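Side-chain contacts in transketolase (Campylobacter jejuni, PDB 3L84), which belongs to the transketolase family of thiamine diphosphate-binding enzymes, built from two related alpha/beta domains and a C-terminal domain, with two chains in the assembly: residues A133-G138 and F379-N384; V350-L355 and H374-F379; E356-G361 and K481-A486. One frame throughout, in Å; residues are numbered along the deposited sequence. Where two conformers were deposited one is given.

Interaction 1 of 3, residues A133-G138 and F379-N384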
loop_
_atom_site.group_PDB
_atom_site.type_symbol
_atom_site.label_atom_id
_atom_site.label_comp_id
_atom_site.label_asym_id
_atom_site.label_seq_id
_atom_site.Cartn_x
_atom_site.Cartn_y
_atom_site.Cartn_z
ATOM N N ALA A 133 -0.093 24.748 -14.325
ATOM C CA ALA A 133 -1.098 25.573 -14.988
ATOM C C ALA A 133 -0.570 27.003 -15.172
ATOM O O ALA A 133 -0.808 27.637 -16.211
ATOM C CB ALA A 133 -2.413 25.575 -14.184
ATOM N N GLN A 134 0.142 27.521 -14.173
ATOM C CA GLN A 134 0.748 28.863 -14.232
ATOM C C GLN A 134 1.821 28.889 -15.344
ATOM O O GLN A 134 1.944 29.859 -16.097
ATOM C CB GLN A 134 1.379 29.219 -12.871
ATOM C CG GLN A 134 1.773 30.671 -12.674
ATOM C CD GLN A 134 2.549 30.890 -11.391
ATOM O OE1 GLN A 134 2.308 30.228 -10.379
ATOM N NE2 GLN A 134 3.477 31.825 -11.420
ATOM N N ASN A 135 2.602 27.820 -15.441
ATOM C CA ASN A 135 3.581 27.699 -16.536
ATOM C C ASN A 135 2.909 27.765 -17.904
ATOM O O ASN A 135 3.419 28.407 -18.824
ATOM C CB ASN A 135 4.370 26.386 -16.412
ATOM C CG ASN A 135 5.291 26.142 -17.593
ATOM O OD1 ASN A 135 6.326 26.812 -17.713
ATOM N ND2 ASN A 135 4.907 25.242 -18.460
ATOM N N LEU A 136 1.778 27.085 -18.067
ATOM C CA LEU A 136 1.097 27.041 -19.346
ATOM C C LEU A 136 0.299 28.301 -19.667
ATOM O O LEU A 136 0.312 28.766 -20.812
ATOM C CB LEU A 136 0.150 25.841 -19.350
ATOM C CG LEU A 136 0.801 24.463 -19.379
ATOM C CD1 LEU A 136 -0.293 23.405 -19.289
ATOM C CD2 LEU A 136 1.649 24.255 -20.639
ATOM N N LEU A 137 -0.403 28.842 -18.672
ATOM C CA LEU A 137 -1.386 29.914 -18.882
ATOM C C LEU A 137 -0.950 31.298 -18.406
ATOM O O LEU A 137 -1.599 32.297 -18.741
ATOM C CB LEU A 137 -2.699 29.560 -18.170
ATOM C CG LEU A 137 -3.327 28.265 -18.639
ATOM C CD1 LEU A 137 -4.518 27.877 -17.765
ATOM C CD2 LEU A 137 -3.733 28.329 -20.123
ATOM N N GLY A 138 0.131 31.363 -17.641
ATOM C CA GLY A 138 0.656 32.600 -17.096
ATOM C C GLY A 138 0.210 32.915 -15.698
ATOM O O GLY A 138 -0.889 32.545 -15.275
ATOM N N PHE A 379 9.411 18.954 -15.266
ATOM C CA PHE A 379 8.529 19.823 -14.487
ATOM C C PHE A 379 9.360 20.853 -13.739
ATOM O O PHE A 379 10.430 20.520 -13.259
ATOM C CB PHE A 379 7.755 18.928 -13.501
ATOM C CG PHE A 379 6.813 19.676 -12.561
ATOM C CD1 PHE A 379 7.303 20.317 -11.439
ATOM C CD2 PHE A 379 5.432 19.756 -12.821
ATOM C CE1 PHE A 379 6.452 21.036 -10.587
ATOM C CE2 PHE A 379 4.586 20.463 -11.932
ATOM C CZ PHE A 379 5.108 21.094 -10.852
ATOM N N VAL A 380 8.943 22.106 -13.625
ATOM C CA VAL A 380 7.651 22.651 -14.043
ATOM C C VAL A 380 7.606 23.126 -15.489
ATOM O O VAL A 380 6.521 23.224 -16.076
ATOM C CB VAL A 380 7.257 23.842 -13.113
ATOM C CG1 VAL A 380 8.039 25.090 -13.463
ATOM C CG2 VAL A 380 5.741 24.069 -13.175
ATOM N N GLU A 381 8.745 23.407 -16.101
ATOM C CA GLU A 381 8.751 23.971 -17.452
ATOM C C GLU A 381 8.300 22.986 -18.512
ATOM O O GLU A 381 7.684 23.360 -19.520
ATOM C CB GLU A 381 10.142 24.510 -17.812
ATOM C CG GLU A 381 10.501 25.762 -17.046
ATOM C CD GLU A 381 11.084 25.500 -15.678
ATOM O OE1 GLU A 381 11.302 24.321 -15.310
ATOM O OE2 GLU A 381 11.317 26.503 -14.962
ATOM N N GLY A 382 8.600 21.722 -18.267
ATOM C CA GLY A 382 8.222 20.626 -19.155
ATOM C C GLY A 382 7.212 19.666 -18.579
ATOM O O GLY A 382 6.502 19.970 -17.611
ATOM N N LYS A 383 7.191 18.478 -19.169
ATOM C CA LYS A 383 6.162 17.495 -18.900
ATOM C C LYS A 383 6.576 16.319 -18.019
ATOM O O LYS A 383 5.702 15.645 -17.492
ATOM C CB LYS A 383 5.673 16.885 -20.211
ATOM C CG LYS A 383 4.824 17.804 -21.066
ATOM C CD LYS A 383 4.236 16.954 -22.182
ATOM C CE LYS A 383 3.322 17.697 -23.099
ATOM N NZ LYS A 383 1.872 17.485 -23.027
ATOM N N ASN A 384 7.861 16.017 -17.920
ATOM C CA ASN A 384 8.321 14.862 -17.171
ATOM C C ASN A 384 8.400 15.187 -15.681
ATOM O O ASN A 384 9.130 16.098 -15.301
ATOM C CB ASN A 384 9.698 14.412 -17.668
ATOM C CG ASN A 384 9.660 13.867 -19.061
ATOM O OD1 ASN A 384 9.191 12.740 -19.260
ATOM N ND2 ASN A 384 10.178 14.610 -20.034
#
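Asn-135 reaches from the last turn of helix 118-137 to the loop at Val-380 and Glu-381. Its CG is anti to the backbone N (chi1 174°), which swings the side chain out from the helix. Its CB lies 3.8 Å from Val-380 O and 4.2 Å from Val-380 CG2, so the root of the side chain meets both the backbone and one methyl of the valine. Further out, Asn-135 CG lies 3.5 Å from Val-380 O and 4.1 Å from Glu-381 CA. The amide at the tip lies against the backbone of Val-380 and Glu-381. The contact is small and at the surface. Val-380 follows a cis peptide bond. On the loop side, Phe-379 N bonds to Asn-384 O at 2.9 Å. Lys-132, on the same helix as Asn-135, gives its NZ to Val-380 O and Gly-382 O. A helix end thus meets a loop of the next domain, across the junction of the thiamine diphosphate-binding and pyrimidine-binding domains of the transketolase fold.

Interaction 2 of 3, residues V350-L355 and H374-F379; sequences VLAKNL and HSMGDF
Met-376, present as selenomethionine, lays its selenium against the methyl of Ala-352. In the conformer given, Met-376 SE lies 3.5 Å from Ala-352 CB. The same selenium is 4.2 Å from Lys-353 CG, where the two side chains cross at about a right angle. The chain of Met-376 bends at its end (chi3 66°), and this turns the terminal methyl toward the helix backbone. Met-376 CE comes to 3.7 Å from Ala-352 O. SE therefore meets the Ala-352 methyl and a Lys-353 methylene, and CE the Ala-352 carbonyl. Ala-352 is buried, while Lys-353, which is exposed, borders the contact.

Around this shell, the helix end is closed by Asn-354. This residue folds its side chain back onto the turn. Asn-354 ND2 bonds to Val-350 O at 2.9 Å, nearly straight at 174°. Asn-354 N also bonds to Val-350 O, at 3.1 Å, and the two donors come from opposite faces of the carbonyl plane. Across the contact, the backbone of Met-376 is hydrogen-bonded to Lys-383, whose NZ also bonds to Ala-352 O. His-374 N bonds to Asn-349 OD1, which ties the loop to the helix a second time. Further along the loop, Gly-377 O accepts a hydrogen bond from Asn-384 ND2.

The contact joins the end of helix 340-354 to the loop leading into strand 384-386. Ala-352 also touches Phe-358 of strand 358-362, and Leu-351 packs on Trp-483 and Leu-487 of helix 476-488.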
loop_
_atom_site.group_PDB
_atom_site.type_symbol
_atom_site.label_atom_id
_atom_site.label_comp_id
_atom_site.label_asym_id
_atom_site.label_seq_id
_atom_site.Cartn_x
_atom_site.Cartn_y
_atom_site.Cartn_z
ATOM N N VAL A 350 3.616 9.903 -28.156
ATOM C CA VAL A 350 2.633 10.409 -29.111
ATOM C C VAL A 350 1.534 11.180 -28.379
ATOM O O VAL A 350 1.113 12.253 -28.816
ATOM C CB VAL A 350 2.025 9.242 -29.916
ATOM C CG1 VAL A 350 0.789 9.684 -30.695
ATOM C CG2 VAL A 350 3.069 8.649 -30.893
ATOM N N LEU A 351 1.079 10.664 -27.248
ATOM C CA LEU A 351 0.031 11.340 -26.485
ATOM C C LEU A 351 0.508 12.680 -25.965
ATOM O O LEU A 351 -0.216 13.684 -26.088
ATOM C CB LEU A 351 -0.500 10.456 -25.347
ATOM C CG LEU A 351 -1.221 9.184 -25.817
ATOM C CD1 LEU A 351 -1.595 8.289 -24.616
ATOM C CD2 LEU A 351 -2.432 9.547 -26.598
ATOM N N ALA A 352 1.723 12.720 -25.443
ATOM C CA ALA A 352 2.265 13.977 -24.917
ATOM C C ALA A 352 2.442 14.988 -26.036
ATOM O O ALA A 352 2.283 16.187 -25.781
ATOM C CB ALA A 352 3.589 13.707 -24.195
ATOM N N LYS A 353 2.789 14.557 -27.247
ATOM C CA LYS A 353 2.947 15.475 -28.378
ATOM C C LYS A 353 1.620 16.038 -28.830
ATOM O O LYS A 353 1.567 17.201 -29.281
ATOM C CB LYS A 353 3.620 14.767 -29.550
ATOM C CG LYS A 353 5.064 14.515 -29.284
ATOM C CD LYS A 353 5.720 13.777 -30.431
ATOM C CE LYS A 353 6.636 12.659 -29.917
ATOM N NZ LYS A 353 6.359 11.289 -30.536
ATOM N N ASN A 354 0.554 15.253 -28.752
ATOM C CA ASN A 354 -0.771 15.623 -29.262
ATOM C C ASN A 354 -1.651 16.331 -28.242
ATOM O O ASN A 354 -2.584 17.025 -28.633
ATOM C CB ASN A 354 -1.531 14.385 -29.770
ATOM C CG ASN A 354 -1.121 13.952 -31.172
ATOM O OD1 ASN A 354 -1.676 14.416 -32.171
ATOM N ND2 ASN A 354 -0.143 13.082 -31.260
ATOM N N LEU A 355 -1.350 16.191 -26.955
ATOM C CA LEU A 355 -2.235 16.662 -25.899
ATOM C C LEU A 355 -1.437 17.557 -24.971
ATOM O O LEU A 355 -0.586 17.081 -24.203
ATOM C CB LEU A 355 -2.825 15.475 -25.134
ATOM C CG LEU A 355 -3.728 14.540 -25.934
ATOM C CD1 LEU A 355 -3.971 13.258 -25.183
ATOM C CD2 LEU A 355 -5.051 15.185 -26.350
ATOM N N HIS A 374 10.371 12.304 -24.486
ATOM C CA HIS A 374 11.630 12.755 -25.049
ATOM C C HIS A 374 11.577 14.168 -25.555
ATOM O O HIS A 374 10.701 14.518 -26.330
ATOM C CB HIS A 374 12.049 11.826 -26.179
ATOM C CG HIS A 374 12.302 10.433 -25.737
ATOM N ND1 HIS A 374 13.374 10.084 -24.943
ATOM C CD2 HIS A 374 11.608 9.298 -25.967
ATOM C CE1 HIS A 374 13.324 8.786 -24.706
ATOM N NE2 HIS A 374 12.258 8.291 -25.307
ATOM N N SER A 375 12.545 14.963 -25.110
ATOM C CA SER A 375 12.670 16.386 -25.486
ATOM C C SER A 375 11.498 17.253 -25.021
ATOM O O SER A 375 11.323 18.367 -25.523
ATOM C CB SER A 375 12.887 16.532 -26.999
ATOM O OG SER A 375 14.089 15.873 -27.368
HETATM N N MSE A 376 10.709 16.773 -24.046
HETATM C CA MSE A 376 9.578 17.545 -23.542
HETATM C C MSE A 376 9.834 18.179 -22.171
HETATM O O MSE A 376 8.959 18.837 -21.615
HETATM C CB MSE A 376 8.307 16.701 -23.582
HETATM C CG MSE A 376 8.132 16.027 -24.945
HETATM SE SE MSE A 376 6.285 15.603 -25.443
HETATM C CE MSE A 376 5.718 17.437 -25.578
ATOM N N GLY A 377 11.057 18.026 -21.670
ATOM C CA GLY A 377 11.532 18.771 -20.515
ATOM C C GLY A 377 11.024 18.250 -19.181
ATOM O O GLY A 377 10.147 17.375 -19.122
ATOM N N ASP A 378 11.598 18.798 -18.114
ATOM C CA ASP A 378 11.255 18.444 -16.731
ATOM C C ASP A 378 10.300 19.452 -16.112
ATOM O O ASP A 378 10.385 20.665 -16.364
ATOM C CB ASP A 378 12.520 18.395 -15.847
ATOM C CG ASP A 378 13.409 17.180 -16.128
ATOM O OD1 ASP A 378 12.984 16.248 -16.838
ATOM O OD2 ASP A 378 14.559 17.206 -15.641
ATOM N N PHE A 379 9.411 18.954 -15.266
ATOM C CA PHE A 379 8.529 19.823 -14.487
ATOM C C PHE A 379 9.360 20.853 -13.739
ATOM O O PHE A 379 10.430 20.520 -13.259
ATOM C CB PHE A 379 7.755 18.928 -13.501
ATOM C CG PHE A 379 6.813 19.676 -12.561
ATOM C CD1 PHE A 379 7.303 20.317 -11.439
ATOM C CD2 PHE A 379 5.432 19.756 -12.821
ATOM C CE1 PHE A 379 6.452 21.036 -10.587
ATOM C CE2 PHE A 379 4.586 20.463 -11.932
ATOM C CZ PHE A 379 5.108 21.094 -10.852
#

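Interaction 3 of 3, residues E356-G361 and K481-A486; sequences EGFLGG and KAWQIA
Phe-358 O accepts a hydrogen bond from Lys-383 NZ, which also reaches Glu-356 O weakly. The lysine so engages the backbone just before and at the start of the strand whose phenylalanine meets Trp-483. The ring of Phe-358 points away from this polar site and toward helix 476-488. With chi1 at -171° the ring extends opposite the backbone N, toward the indole. The two rings form an offset edge-to-face pair, with the edge of Phe-358 toward the six-membered ring of Trp-483. The ring centroids are 6.0 Å apart and the planes stand at 69°. The nearest atoms are Phe-358 CZ and Trp-483 CH2, at 4.0 Å. Beside them, Phe-358 CE1 lies 4.1 Å from Trp-483 CZ3. Contact is thus confined to the ends of two large aromatic side chains, and the backbones stay well apart, with CA atoms of Phe-358 and Trp-483 13.0 Å distant. Both residues are buried. Trp-483 also stacks on Phe-495 of strand 493-496. Leu-348 of helix 340-354 touches both rings. The pair therefore lies in the layer between the parallel sheet of the pyrimidine-binding domain and helices 340-354 and 476-488.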
loop_
_atom_site.group_PDB
_atom_site.type_symbol
_atom_site.label_atom_id
_atom_site.label_comp_id
_atom_site.label_asym_id
_atom_site.label_seq_id
_atom_site.Cartn_x
_atom_site.Cartn_y
_atom_site.Cartn_z
ATOM N N GLU A 356 -1.710 18.857 -24.998
ATOM C CA GLU A 356 -0.937 19.787 -24.199
ATOM C C GLU A 356 -1.058 19.562 -22.692
ATOM O O GLU A 356 -0.158 19.930 -21.943
ATOM C CB GLU A 356 -1.310 21.223 -24.585
ATOM C CG GLU A 356 -0.756 21.621 -25.957
ATOM C CD GLU A 356 -1.525 22.729 -26.641
ATOM O OE1 GLU A 356 -2.748 22.596 -26.760
ATOM O OE2 GLU A 356 -0.905 23.740 -27.091
ATOM N N GLY A 357 -2.142 18.932 -22.243
ATOM C CA GLY A 357 -2.331 18.641 -20.849
ATOM C C GLY A 357 -1.930 17.244 -20.392
ATOM O O GLY A 357 -2.117 16.924 -19.214
ATOM N N PHE A 358 -1.401 16.410 -21.293
ATOM C CA PHE A 358 -0.954 15.063 -20.956
ATOM C C PHE A 358 0.459 15.099 -20.402
ATOM O O PHE A 358 1.365 15.582 -21.054
ATOM C CB PHE A 358 -1.041 14.184 -22.193
ATOM C CG PHE A 358 -0.821 12.731 -21.928
ATOM C CD1 PHE A 358 -1.889 11.872 -21.651
ATOM C CD2 PHE A 358 0.460 12.194 -21.969
ATOM C CE1 PHE A 358 -1.677 10.526 -21.423
ATOM C CE2 PHE A 358 0.661 10.820 -21.750
ATOM C CZ PHE A 358 -0.407 10.010 -21.465
ATOM N N LEU A 359 0.669 14.567 -19.206
ATOM C CA LEU A 359 1.974 14.613 -18.560
ATOM C C LEU A 359 1.985 13.555 -17.464
ATOM O O LEU A 359 0.982 12.912 -17.190
ATOM C CB LEU A 359 2.291 16.009 -17.998
ATOM C CG LEU A 359 1.693 16.405 -16.628
ATOM C CD1 LEU A 359 2.150 17.857 -16.261
ATOM C CD2 LEU A 359 0.195 16.291 -16.513
ATOM N N GLY A 360 3.143 13.354 -16.860
ATOM C CA GLY A 360 3.231 12.372 -15.785
ATOM C C GLY A 360 4.647 11.992 -15.530
ATOM O O GLY A 360 5.599 12.687 -15.919
ATOM N N GLY A 361 4.814 10.851 -14.892
ATOM C CA GLY A 361 6.150 10.397 -14.585
ATOM C C GLY A 361 6.155 9.103 -13.840
ATOM O O GLY A 361 5.112 8.426 -13.723
ATOM N N LYS A 481 -4.912 0.008 -29.096
ATOM C CA LYS A 481 -6.365 -0.094 -28.977
ATOM C C LYS A 481 -6.805 0.118 -27.519
ATOM O O LYS A 481 -7.852 0.733 -27.269
ATOM C CB LYS A 481 -6.851 -1.437 -29.530
ATOM C CG LYS A 481 -6.696 -1.552 -31.030
ATOM C CD LYS A 481 -6.949 -2.978 -31.496
ATOM C CE LYS A 481 -6.878 -3.174 -33.000
ATOM N NZ LYS A 481 -6.947 -4.662 -33.288
ATOM N N ALA A 482 -5.984 -0.350 -26.577
ATOM C CA ALA A 482 -6.271 -0.167 -25.160
ATOM C C ALA A 482 -6.266 1.319 -24.812
ATOM O O ALA A 482 -7.144 1.781 -24.095
ATOM C CB ALA A 482 -5.237 -0.891 -24.295
ATOM N N TRP A 483 -5.273 2.080 -25.279
ATOM C CA TRP A 483 -5.254 3.525 -25.045
ATOM C C TRP A 483 -6.470 4.218 -25.651
ATOM O O TRP A 483 -7.022 5.145 -25.052
ATOM C CB TRP A 483 -3.959 4.132 -25.570
ATOM C CG TRP A 483 -2.884 4.146 -24.521
ATOM C CD1 TRP A 483 -1.810 3.317 -24.416
ATOM C CD2 TRP A 483 -2.833 5.036 -23.392
ATOM N NE1 TRP A 483 -1.067 3.673 -23.305
ATOM C CE2 TRP A 483 -1.682 4.702 -22.655
ATOM C CE3 TRP A 483 -3.659 6.051 -22.923
ATOM C CZ2 TRP A 483 -1.312 5.380 -21.503
ATOM C CZ3 TRP A 483 -3.305 6.725 -21.770
ATOM C CH2 TRP A 483 -2.142 6.391 -21.059
ATOM N N GLN A 484 -6.868 3.820 -26.865
ATOM C CA GLN A 484 -8.027 4.451 -27.488
ATOM C C GLN A 484 -9.266 4.266 -26.619
ATOM O O GLN A 484 -10.053 5.183 -26.440
ATOM C CB GLN A 484 -8.213 3.955 -28.924
ATOM C CG GLN A 484 -7.098 4.427 -29.858
ATOM C CD GLN A 484 -7.125 3.771 -31.208
ATOM O OE1 GLN A 484 -7.211 2.561 -31.314
ATOM N NE2 GLN A 484 -7.011 4.600 -32.271
ATOM N N ILE A 485 -9.431 3.070 -26.062
ATOM C CA ILE A 485 -10.522 2.836 -25.116
ATOM C C ILE A 485 -10.341 3.628 -23.833
ATOM O O ILE A 485 -11.293 4.281 -23.359
ATOM C CB ILE A 485 -10.646 1.338 -24.797
ATOM C CG1 ILE A 485 -10.970 0.529 -26.053
ATOM C CG2 ILE A 485 -11.700 1.102 -23.696
ATOM C CD1 ILE A 485 -10.516 -0.946 -25.993
ATOM N N ALA A 486 -9.152 3.595 -23.262
ATOM C CA ALA A 486 -8.922 4.268 -21.988
ATOM C C ALA A 486 -9.202 5.767 -22.058
ATOM O O ALA A 486 -9.785 6.338 -21.121
ATOM C CB ALA A 486 -7.503 4.056 -21.529
#

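How the interactions relate
The centres of interactions 1 and 2, and of 2 and 3, are about 11 Å apart; those of 1 and 3 about 18 Å. Along the chain the segments run 133-138, 350-355, 356-361, 374-379, 379-384 and 481-486. Interaction 2 is nested within the loop closed by interaction 1, and interaction 3 crosses both. Interactions 1 and 2 share Phe-379 and use successive parts of one loop. Interaction 2 uses helix 340-354 and interaction 3 the strand 358-362 that follows it; Leu-351 of the helix packs on both Phe-358 and Trp-483. The series runs from a surface junction between two domains, through a partly buried helix-loop contact, to the buried interior of the pyrimidine-binding domain.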